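Local coordinates for protein halogenase PltM (Pseudomonas fluorescens, PDB 6BZN) that halogenates phenolic substrates, accepting chloride, bromide and iodide, as a flavin-dependent enzyme that binds FAD, at residues W257-P262 with L273-F278. Residues are numbered along the deposited sequence; the frame is centred on the assembly and turned at random.
Sequences WLWVIP and LCSIGF
Trp259 lays its indole over the backbone of Gly277 on the neighbouring strand. Segments 257-262 and 273-278 belong to an antiparallel beta hairpin in the mixed sheet of this flavin-dependent halogenase. Gly277 CA sits 3.4 Å from the centroid of the six-membered ring, 8° off its normal, a CH-pi contact. With no CB on Gly277, the indole can lie directly against its CA. CG of Trp259 lies between the backbone N and the carbonyl carbon, chi1 80°, which swings the indole across to the other strand. At the ring edge NE1 donates in plane to Ser275 OG at 2.8 Å. Ser275 OG also hydrogen-bonds Glu64. With alanine at position 259, the Gly277 backbone is likely to lose its aromatic cover and Ser275 OG its indole donor. Val62 and Ala65, which contact FAD in another structure of the protein, lie close to Trp259 and Ile261 respectively, so this face of the hairpin probably borders the flavin-binding region.

The other face is mostly apolar. Leu258 CB meets Phe278 CB at 3.9 Å, and Leu298 of helix 291-301 touches both side chains. Val260 and Ile276 lie side by side and point the same way. Val260 CG1 packs on Cys274 SG at 3.6 Å, and Pro262 CG reaches the same sulfur. Backbone bonds tie the strands together. Trp259 N donates to Gly277 O at 2.8 Å. Ile261 and Ser275 exchange two bonds: Ile261 N donates to Ser275 O at 3.0 Å and Ser275 N to Ile261 O at 2.8 Å.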
ATOM      1  N   TRP A 257       2.538   3.750 -16.025  1.00 11.44           N
ATOM      2  CA  TRP A 257       3.798   3.358 -15.427  1.00 11.37           C
ATOM      3  C   TRP A 257       3.926   1.852 -15.295  1.00 11.47           C
ATOM      4  O   TRP A 257       2.929   1.118 -15.381  1.00 12.09           O
ATOM      5  CB  TRP A 257       3.974   4.043 -14.074  1.00 11.32           C
ATOM      6  CG  TRP A 257       3.128   3.537 -12.945  1.00 11.38           C
ATOM      7  CD1 TRP A 257       1.794   3.787 -12.719  1.00 11.27           C
ATOM      8  CD2 TRP A 257       3.578   2.740 -11.840  1.00 11.60           C
ATOM      9  NE1 TRP A 257       1.399   3.179 -11.551  1.00 11.73           N
ATOM     10  CE2 TRP A 257       2.474   2.537 -10.988  1.00 11.55           C
ATOM     11  CE3 TRP A 257       4.811   2.166 -11.494  1.00 11.63           C
ATOM     12  CZ2 TRP A 257       2.567   1.771  -9.814  1.00 11.87           C
ATOM     13  CZ3 TRP A 257       4.908   1.439 -10.334  1.00 11.75           C
ATOM     14  CH2 TRP A 257       3.790   1.235  -9.504  1.00 11.94           C
ATOM     15  N   LEU A 258       5.165   1.410 -15.111  1.00 11.32           N
ATOM     16  CA  LEU A 258       5.492   0.002 -14.938  1.00 11.35           C
ATOM     17  C   LEU A 258       6.442  -0.162 -13.749  1.00 11.44           C
ATOM     18  O   LEU A 258       7.407   0.614 -13.583  1.00 11.39           O
ATOM     19  CB  LEU A 258       6.088  -0.572 -16.237  1.00 11.41           C
ATOM     20  CG  LEU A 258       6.655  -2.004 -16.236  1.00 11.76           C
ATOM     21  CD1 LEU A 258       6.567  -2.658 -17.614  1.00 11.80           C
ATOM     22  CD2 LEU A 258       8.111  -2.036 -15.759  1.00 11.81           C
ATOM     23  N   TRP A 259       6.186  -1.179 -12.934  1.00 10.90           N
ATOM     24  CA  TRP A 259       7.053  -1.494 -11.802  1.00 10.94           C
ATOM     25  C   TRP A 259       7.967  -2.670 -12.093  1.00 11.35           C
ATOM     26  O   TRP A 259       7.568  -3.606 -12.782  1.00 10.77           O
ATOM     27  CB  TRP A 259       6.235  -1.741 -10.531  1.00 10.97           C
ATOM     28  CG  TRP A 259       5.547  -3.107 -10.295  1.00 10.99           C
ATOM     29  CD1 TRP A 259       6.144  -4.327 -10.112  1.00 11.10           C
ATOM     30  CD2 TRP A 259       4.144  -3.327 -10.108  1.00 11.26           C
ATOM     31  NE1 TRP A 259       5.194  -5.293  -9.835  1.00 11.41           N
ATOM     32  CE2 TRP A 259       3.960  -4.707  -9.833  1.00 11.39           C
ATOM     33  CE3 TRP A 259       3.016  -2.490 -10.147  1.00 11.79           C
ATOM     34  CZ2 TRP A 259       2.695  -5.270  -9.601  1.00 11.65           C
ATOM     35  CZ3 TRP A 259       1.748  -3.061  -9.929  1.00 11.72           C
ATOM     36  CH2 TRP A 259       1.604  -4.431  -9.665  1.00 11.78           C
ATOM     37  N   VAL A 260       9.182  -2.592 -11.540  1.00 11.58           N
ATOM     38  CA  VAL A 260      10.130  -3.686 -11.490  1.00 12.01           C
ATOM     39  C   VAL A 260      10.486  -3.860 -10.009  1.00 12.26           C
ATOM     40  O   VAL A 260      11.135  -2.994  -9.395  1.00 12.59           O
ATOM     41  CB  VAL A 260      11.380  -3.398 -12.349  1.00 12.04           C
ATOM     42  CG1 VAL A 260      12.327  -4.588 -12.345  1.00 12.27           C
ATOM     43  CG2 VAL A 260      10.975  -3.056 -13.779  1.00 12.11           C
ATOM     44  N   ILE A 261      10.028  -4.972  -9.436  1.00 12.20           N
ATOM     45  CA  ILE A 261      10.113  -5.245  -8.013  1.00 12.42           C
ATOM     46  C   ILE A 261      10.757  -6.620  -7.863  1.00 12.25           C
ATOM     47  O   ILE A 261      10.053  -7.636  -7.830  1.00 12.47           O
ATOM     48  CB  ILE A 261       8.714  -5.169  -7.364  1.00 12.79           C
ATOM     49  CG1 ILE A 261       8.239  -3.722  -7.371  1.00 13.03           C
ATOM     50  CG2 ILE A 261       8.706  -5.679  -5.936  1.00 12.95           C
ATOM     51  CD1 ILE A 261       6.848  -3.525  -6.839  1.00 13.50           C
ATOM     52  N   PRO A 262      12.100  -6.666  -7.790  1.00 12.03           N
ATOM     53  CA  PRO A 262      12.765  -7.974  -7.699  1.00 12.07           C
ATOM     54  C   PRO A 262      12.613  -8.651  -6.358  1.00 12.08           C
ATOM     55  O   PRO A 262      12.646  -7.977  -5.314  1.00 11.27           O
ATOM     56  CB  PRO A 262      14.245  -7.634  -7.925  1.00 12.19           C
ATOM     57  CG  PRO A 262      14.223  -6.331  -8.626  1.00 12.32           C
ATOM     58  CD  PRO A 262      13.082  -5.594  -8.016  1.00 12.25           C
ATOM     59  N   LEU A 273      12.309 -14.781  -8.782  1.00 12.03           N
ATOM     60  CA  LEU A 273      11.317 -14.028  -9.512  1.00 11.57           C
ATOM     61  C   LEU A 273      11.454 -12.539  -9.315  1.00 11.64           C
ATOM     62  O   LEU A 273      12.053 -12.059  -8.342  1.00 12.01           O
ATOM     63  CB  LEU A 273       9.914 -14.459  -9.082  1.00 11.65           C
ATOM     64  CG  LEU A 273       9.584 -15.943  -9.306  1.00 11.72           C
ATOM     65  CD1 LEU A 273       8.281 -16.283  -8.590  1.00 11.76           C
ATOM     66  CD2 LEU A 273       9.511 -16.244 -10.804  1.00 11.94           C
ATOM     67  N   CYS A 274      10.825 -11.832 -10.238  1.00 11.70           N
ATOM     68  CA  CYS A 274      10.657 -10.411 -10.198  1.00 11.97           C
ATOM     69  C   CYS A 274       9.204 -10.071 -10.521  1.00 11.73           C
ATOM     70  O   CYS A 274       8.620 -10.561 -11.500  1.00 12.02           O
ATOM     71  CB  CYS A 274      11.617  -9.775 -11.197  1.00 11.95           C
ATOM     72  SG  CYS A 274      11.576  -7.973 -11.281  1.00 13.33           S
ATOM     73  N   SER A 275       8.612  -9.220  -9.693  1.00 11.56           N
ATOM     74  CA  SER A 275       7.244  -8.787  -9.928  1.00 11.49           C
ATOM     75  C   SER A 275       7.222  -7.660 -10.940  1.00 11.30           C
ATOM     76  O   SER A 275       8.040  -6.732 -10.861  1.00 10.33           O
ATOM     77  CB  SER A 275       6.595  -8.363  -8.615  1.00 11.77           C
ATOM     78  OG  SER A 275       5.267  -7.943  -8.834  1.00 11.97           O
ATOM     79  N   ILE A 276       6.289  -7.749 -11.886  1.00 11.43           N
ATOM     80  CA  ILE A 276       6.145  -6.780 -12.962  1.00 11.89           C
ATOM     81  C   ILE A 276       4.664  -6.407 -13.055  1.00 11.95           C
ATOM     82  O   ILE A 276       3.802  -7.288 -13.159  1.00 12.23           O
ATOM     83  CB  ILE A 276       6.609  -7.357 -14.328  1.00 12.03           C
ATOM     84  CG1 ILE A 276       8.072  -7.849 -14.271  1.00 12.17           C
ATOM     85  CG2 ILE A 276       6.409  -6.333 -15.440  1.00 12.41           C
ATOM     86  CD1 ILE A 276       9.146  -6.804 -14.002  1.00 12.31           C
ATOM     87  N   GLY A 277       4.367  -5.110 -13.013  1.00 11.70           N
ATOM     88  CA  GLY A 277       2.999  -4.626 -13.189  1.00 11.77           C
ATOM     89  C   GLY A 277       3.014  -3.380 -14.024  1.00 12.22           C
ATOM     90  O   GLY A 277       3.858  -2.518 -13.802  1.00 13.06           O
ATOM     91  N   PHE A 278       2.129  -3.273 -15.005  1.00 12.37           N
ATOM     92  CA  PHE A 278       2.001  -2.010 -15.746  1.00 12.37           C
ATOM     93  C   PHE A 278       0.579  -1.492 -15.716  1.00 12.49           C
ATOM     94  O   PHE A 278      -0.389  -2.272 -15.780  1.00 12.21           O
ATOM     95  CB  PHE A 278       2.609  -2.050 -17.165  1.00 12.88           C
ATOM     96  CG  PHE A 278       1.980  -3.025 -18.118  1.00 13.12           C
ATOM     97  CD1 PHE A 278       2.357  -4.373 -18.118  1.00 13.01           C
ATOM     98  CD2 PHE A 278       1.096  -2.585 -19.087  1.00 13.56           C
ATOM     99  CE1 PHE A 278       1.802  -5.264 -19.024  1.00 13.58           C
ATOM    100  CE2 PHE A 278       0.544  -3.475 -20.002  1.00 14.01           C
ATOM    101  CZ  PHE A 278       0.902  -4.812 -19.975  1.00 13.95           C
TER